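Long-range contact in Aar187cp (Eremothecium gossypii, PDB 3ZIL), which probably regulates sister-chromatid cohesion by acting on cohesin through its helical Wap1 domain, the part described here: residues 187-199 and 224-237. Residues are numbered along the deposited sequence; the frame is centred on the assembly and turned at random.
Sequences ACSLLENNIVAAP and NEGVLKCLIKLTNH
C188 and C230 pack where helices 187-193 and 225-235 run close together, a worked example of how a bare glycine backbone, here that of G226, lets a neighbouring side chain lie against it. The axes approach to 8.8 Å at 12°. C188 turns its sulfur beside its own backbone N (chi1 -73°), which lays SG over the backbone of G226, 3.6 Å from G226 C, with CG2 of V227 just beyond. In return, C230 SG fits against the turn of the other helix, 3.2 Å from C188 O, and CD2 of L191 touches its flank.

Further along, at I195, CD1 meets CD2 of L234 at 3.6 Å, the two side chains crossing at about a right angle, while K233 runs past I195 in the opposite direction. With CG anti to the backbone N (chi1 -152°) and the rest extended, K233 carries its ammonium to the carbonyl of E192. There NZ donates to E192 O at 3.0 Å, from above the carbonyl plane; I195 N reaches the same oxygen from the opposite face. A weaker, longer bond reaches I195 O as well.

The outer side is looser and watered. The carboxylate of E192 stays 5.2 Å from K233 NZ, measured from OE2, and one water bridges the two; another links OE1 to G226 O. A bound peptide covers part of this side, packing on E192 and K229, and N236 ND2 bonds its backbone. Towards P199 and H237, CD of P199 lies obliquely 3.5 Å from CE1 of the H237 ring. Two near-parallel helices, with helix 201-215 between them in sequence, are consistent with side-by-side stacking in an alpha-solenoid-like domain of the TPR clan.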
# COMPACT_ATOMS: atom_id res chain seq x y z
N ALA A 187 4.58 0.85 2.65
CA ALA A 187 3.96 -0.41 3.10
C ALA A 187 2.64 -0.63 2.37
O ALA A 187 2.38 -1.72 1.80
CB ALA A 187 3.80 -0.45 4.65
N CYS A 188 1.83 0.40 2.32
CA CYS A 188 0.51 0.26 1.69
C CYS A 188 0.61 -0.07 0.21
O CYS A 188 -0.19 -0.85 -0.33
CB CYS A 188 -0.29 1.56 1.83
SG CYS A 188 -0.87 1.80 3.51
N SER A 189 1.48 0.68 -0.48
CA SER A 189 1.69 0.37 -1.90
C SER A 189 2.15 -1.07 -2.14
O SER A 189 1.61 -1.73 -2.97
CB SER A 189 2.69 1.37 -2.53
OG SER A 189 3.12 0.77 -3.74
N LEU A 190 3.14 -1.59 -1.39
CA LEU A 190 3.48 -2.97 -1.53
C LEU A 190 2.33 -3.99 -1.19
O LEU A 190 2.18 -5.02 -1.84
CB LEU A 190 4.64 -3.22 -0.53
CG LEU A 190 5.97 -2.60 -0.80
CD1 LEU A 190 6.82 -2.71 0.45
CD2 LEU A 190 6.59 -3.19 -2.11
N LEU A 191 1.57 -3.71 -0.14
CA LEU A 191 0.39 -4.47 0.20
C LEU A 191 -0.58 -4.49 -1.02
O LEU A 191 -0.98 -5.56 -1.48
CB LEU A 191 -0.28 -3.89 1.45
CG LEU A 191 -1.39 -4.76 2.16
CD1 LEU A 191 -1.65 -4.12 3.55
CD2 LEU A 191 -2.67 -4.91 1.30
N GLU A 192 -0.89 -3.32 -1.55
CA GLU A 192 -1.81 -3.16 -2.67
C GLU A 192 -1.32 -3.91 -3.91
O GLU A 192 -2.03 -4.65 -4.52
CB GLU A 192 -1.96 -1.68 -2.99
CG GLU A 192 -3.09 -1.27 -3.89
CD GLU A 192 -2.93 0.14 -4.44
OE1 GLU A 192 -2.50 1.05 -3.77
OE2 GLU A 192 -3.25 0.30 -5.57
N ASN A 193 -0.05 -3.73 -4.21
CA ASN A 193 0.53 -4.42 -5.35
C ASN A 193 0.74 -5.92 -5.20
O ASN A 193 1.11 -6.54 -6.16
CB ASN A 193 1.78 -3.71 -5.89
CG ASN A 193 1.44 -2.33 -6.40
OD1 ASN A 193 2.08 -1.34 -6.06
ND2 ASN A 193 0.37 -2.24 -7.10
N ASN A 194 0.46 -6.51 -4.03
CA ASN A 194 0.61 -7.93 -3.87
C ASN A 194 -0.76 -8.62 -3.74
O ASN A 194 -0.84 -9.78 -3.37
CB ASN A 194 1.50 -8.21 -2.67
CG ASN A 194 2.99 -8.19 -3.02
OD1 ASN A 194 3.52 -9.24 -3.32
ND2 ASN A 194 3.64 -7.00 -3.03
N ILE A 195 -1.83 -7.87 -4.03
CA ILE A 195 -3.17 -8.40 -4.14
C ILE A 195 -3.35 -8.76 -5.64
O ILE A 195 -3.24 -7.89 -6.49
CB ILE A 195 -4.20 -7.31 -3.76
CG1 ILE A 195 -4.10 -6.98 -2.26
CG2 ILE A 195 -5.62 -7.74 -4.14
CD1 ILE A 195 -4.99 -5.80 -1.89
N VAL A 196 -3.61 -10.04 -5.97
CA VAL A 196 -3.75 -10.46 -7.41
C VAL A 196 -5.22 -10.33 -7.85
O VAL A 196 -6.19 -10.28 -6.99
CB VAL A 196 -3.15 -11.88 -7.63
CG1 VAL A 196 -1.77 -11.96 -6.96
CG2 VAL A 196 -4.01 -12.99 -6.99
N ALA A 197 -5.47 -10.38 -9.14
CA ALA A 197 -6.82 -10.15 -9.61
C ALA A 197 -7.66 -11.44 -9.60
O ALA A 197 -8.89 -11.35 -9.66
CB ALA A 197 -6.73 -9.59 -11.04
N ALA A 198 -7.01 -12.61 -9.55
CA ALA A 198 -7.69 -13.93 -9.62
C ALA A 198 -7.16 -14.76 -8.47
O ALA A 198 -6.42 -15.72 -8.69
CB ALA A 198 -7.45 -14.61 -10.97
N PRO A 199 -7.50 -14.39 -7.22
CA PRO A 199 -6.86 -15.02 -6.09
C PRO A 199 -7.32 -16.48 -5.96
O PRO A 199 -8.48 -16.74 -6.27
CB PRO A 199 -7.36 -14.19 -4.90
CG PRO A 199 -8.69 -13.54 -5.36
CD PRO A 199 -8.45 -13.32 -6.84
N ASN A 224 -6.36 7.92 5.58
CA ASN A 224 -5.04 7.82 4.96
C ASN A 224 -5.28 7.22 3.57
O ASN A 224 -5.89 6.15 3.42
CB ASN A 224 -4.21 6.90 5.88
CG ASN A 224 -2.89 6.50 5.29
OD1 ASN A 224 -2.81 5.79 4.28
ND2 ASN A 224 -1.81 6.84 6.01
N GLU A 225 -4.88 7.93 2.52
CA GLU A 225 -5.17 7.44 1.17
C GLU A 225 -4.61 6.03 0.92
O GLU A 225 -5.27 5.21 0.25
CB GLU A 225 -4.64 8.39 0.09
CG GLU A 225 -5.34 9.71 0.10
CD GLU A 225 -4.81 10.62 -1.02
OE1 GLU A 225 -4.05 10.15 -1.91
OE2 GLU A 225 -5.16 11.82 -1.02
N GLY A 226 -3.37 5.78 1.36
CA GLY A 226 -2.75 4.42 1.19
C GLY A 226 -3.61 3.29 1.75
O GLY A 226 -3.91 2.25 1.06
N VAL A 227 -4.10 3.50 2.98
CA VAL A 227 -4.89 2.48 3.64
C VAL A 227 -6.22 2.30 2.94
O VAL A 227 -6.66 1.16 2.70
CB VAL A 227 -5.15 2.88 5.14
CG1 VAL A 227 -6.13 1.83 5.67
CG2 VAL A 227 -3.80 2.83 5.96
N LEU A 228 -6.85 3.40 2.52
CA LEU A 228 -8.12 3.28 1.85
C LEU A 228 -7.96 2.50 0.54
O LEU A 228 -8.85 1.74 0.21
CB LEU A 228 -8.75 4.68 1.54
CG LEU A 228 -9.29 5.41 2.82
CD1 LEU A 228 -9.39 6.93 2.57
CD2 LEU A 228 -10.58 4.85 3.31
N LYS A 229 -6.89 2.77 -0.25
CA LYS A 229 -6.71 2.02 -1.47
C LYS A 229 -6.51 0.54 -1.19
O LYS A 229 -7.06 -0.28 -1.94
CB LYS A 229 -5.52 2.53 -2.30
CG LYS A 229 -5.82 3.94 -2.85
CD LYS A 229 -4.52 4.51 -3.47
CE LYS A 229 -4.60 6.02 -3.68
NZ LYS A 229 -3.85 6.47 -4.88
N CYS A 230 -5.75 0.20 -0.13
CA CYS A 230 -5.72 -1.22 0.17
C CYS A 230 -7.12 -1.76 0.46
O CYS A 230 -7.47 -2.85 -0.05
CB CYS A 230 -4.79 -1.53 1.36
SG CYS A 230 -3.08 -1.01 0.97
N LEU A 231 -7.90 -1.03 1.26
CA LEU A 231 -9.23 -1.51 1.68
C LEU A 231 -10.14 -1.66 0.46
O LEU A 231 -10.91 -2.66 0.32
CB LEU A 231 -9.89 -0.61 2.73
CG LEU A 231 -9.38 -0.67 4.16
CD1 LEU A 231 -9.71 0.57 4.97
CD2 LEU A 231 -9.80 -1.99 4.91
N ILE A 232 -10.04 -0.70 -0.45
CA ILE A 232 -10.86 -0.81 -1.69
C ILE A 232 -10.44 -2.10 -2.49
O ILE A 232 -11.27 -2.99 -2.78
CB ILE A 232 -10.66 0.44 -2.57
CG1 ILE A 232 -11.35 1.63 -1.94
CG2 ILE A 232 -11.08 0.14 -3.99
CD1 ILE A 232 -10.95 2.94 -2.55
N LYS A 233 -9.15 -2.21 -2.77
CA LYS A 233 -8.61 -3.33 -3.44
C LYS A 233 -8.95 -4.65 -2.80
O LYS A 233 -9.27 -5.55 -3.50
CB LYS A 233 -7.11 -3.23 -3.74
CG LYS A 233 -6.73 -4.03 -4.98
CD LYS A 233 -5.46 -3.63 -5.70
CE LYS A 233 -5.02 -4.68 -6.70
NZ LYS A 233 -3.59 -4.67 -7.08
N LEU A 234 -8.90 -4.73 -1.49
CA LEU A 234 -9.25 -6.01 -0.83
C LEU A 234 -10.76 -6.29 -0.98
O LEU A 234 -11.17 -7.41 -1.22
CB LEU A 234 -8.83 -6.02 0.63
CG LEU A 234 -7.32 -5.89 1.01
CD1 LEU A 234 -7.09 -5.32 2.43
CD2 LEU A 234 -6.75 -7.28 0.84
N THR A 235 -11.57 -5.24 -0.85
CA THR A 235 -13.00 -5.39 -0.94
C THR A 235 -13.55 -5.61 -2.36
O THR A 235 -14.77 -5.82 -2.50
CB THR A 235 -13.75 -4.31 -0.19
OG1 THR A 235 -13.33 -3.00 -0.61
CG2 THR A 235 -13.55 -4.45 1.31
N ASN A 236 -12.68 -5.58 -3.39
CA ASN A 236 -13.05 -5.90 -4.75
C ASN A 236 -13.43 -7.38 -4.80
O ASN A 236 -14.22 -7.79 -5.63
CB ASN A 236 -11.90 -5.66 -5.75
CG ASN A 236 -11.64 -4.18 -6.05
OD1 ASN A 236 -12.51 -3.33 -5.86
ND2 ASN A 236 -10.46 -3.89 -6.61
N HIS A 237 -12.86 -8.19 -3.92
CA HIS A 237 -13.19 -9.62 -3.85
C HIS A 237 -14.28 -9.81 -2.87
O HIS A 237 -14.08 -9.63 -1.66
CB HIS A 237 -11.94 -10.39 -3.42
CG HIS A 237 -10.77 -10.08 -4.30
ND1 HIS A 237 -10.63 -10.65 -5.51
CD2 HIS A 237 -9.73 -9.14 -4.17
CE1 HIS A 237 -9.56 -10.12 -6.12
NE2 HIS A 237 -9.00 -9.20 -5.28
O HOH W 1 -1.90 2.18 -1.29
O HOH W 2 -3.39 -1.92 -7.71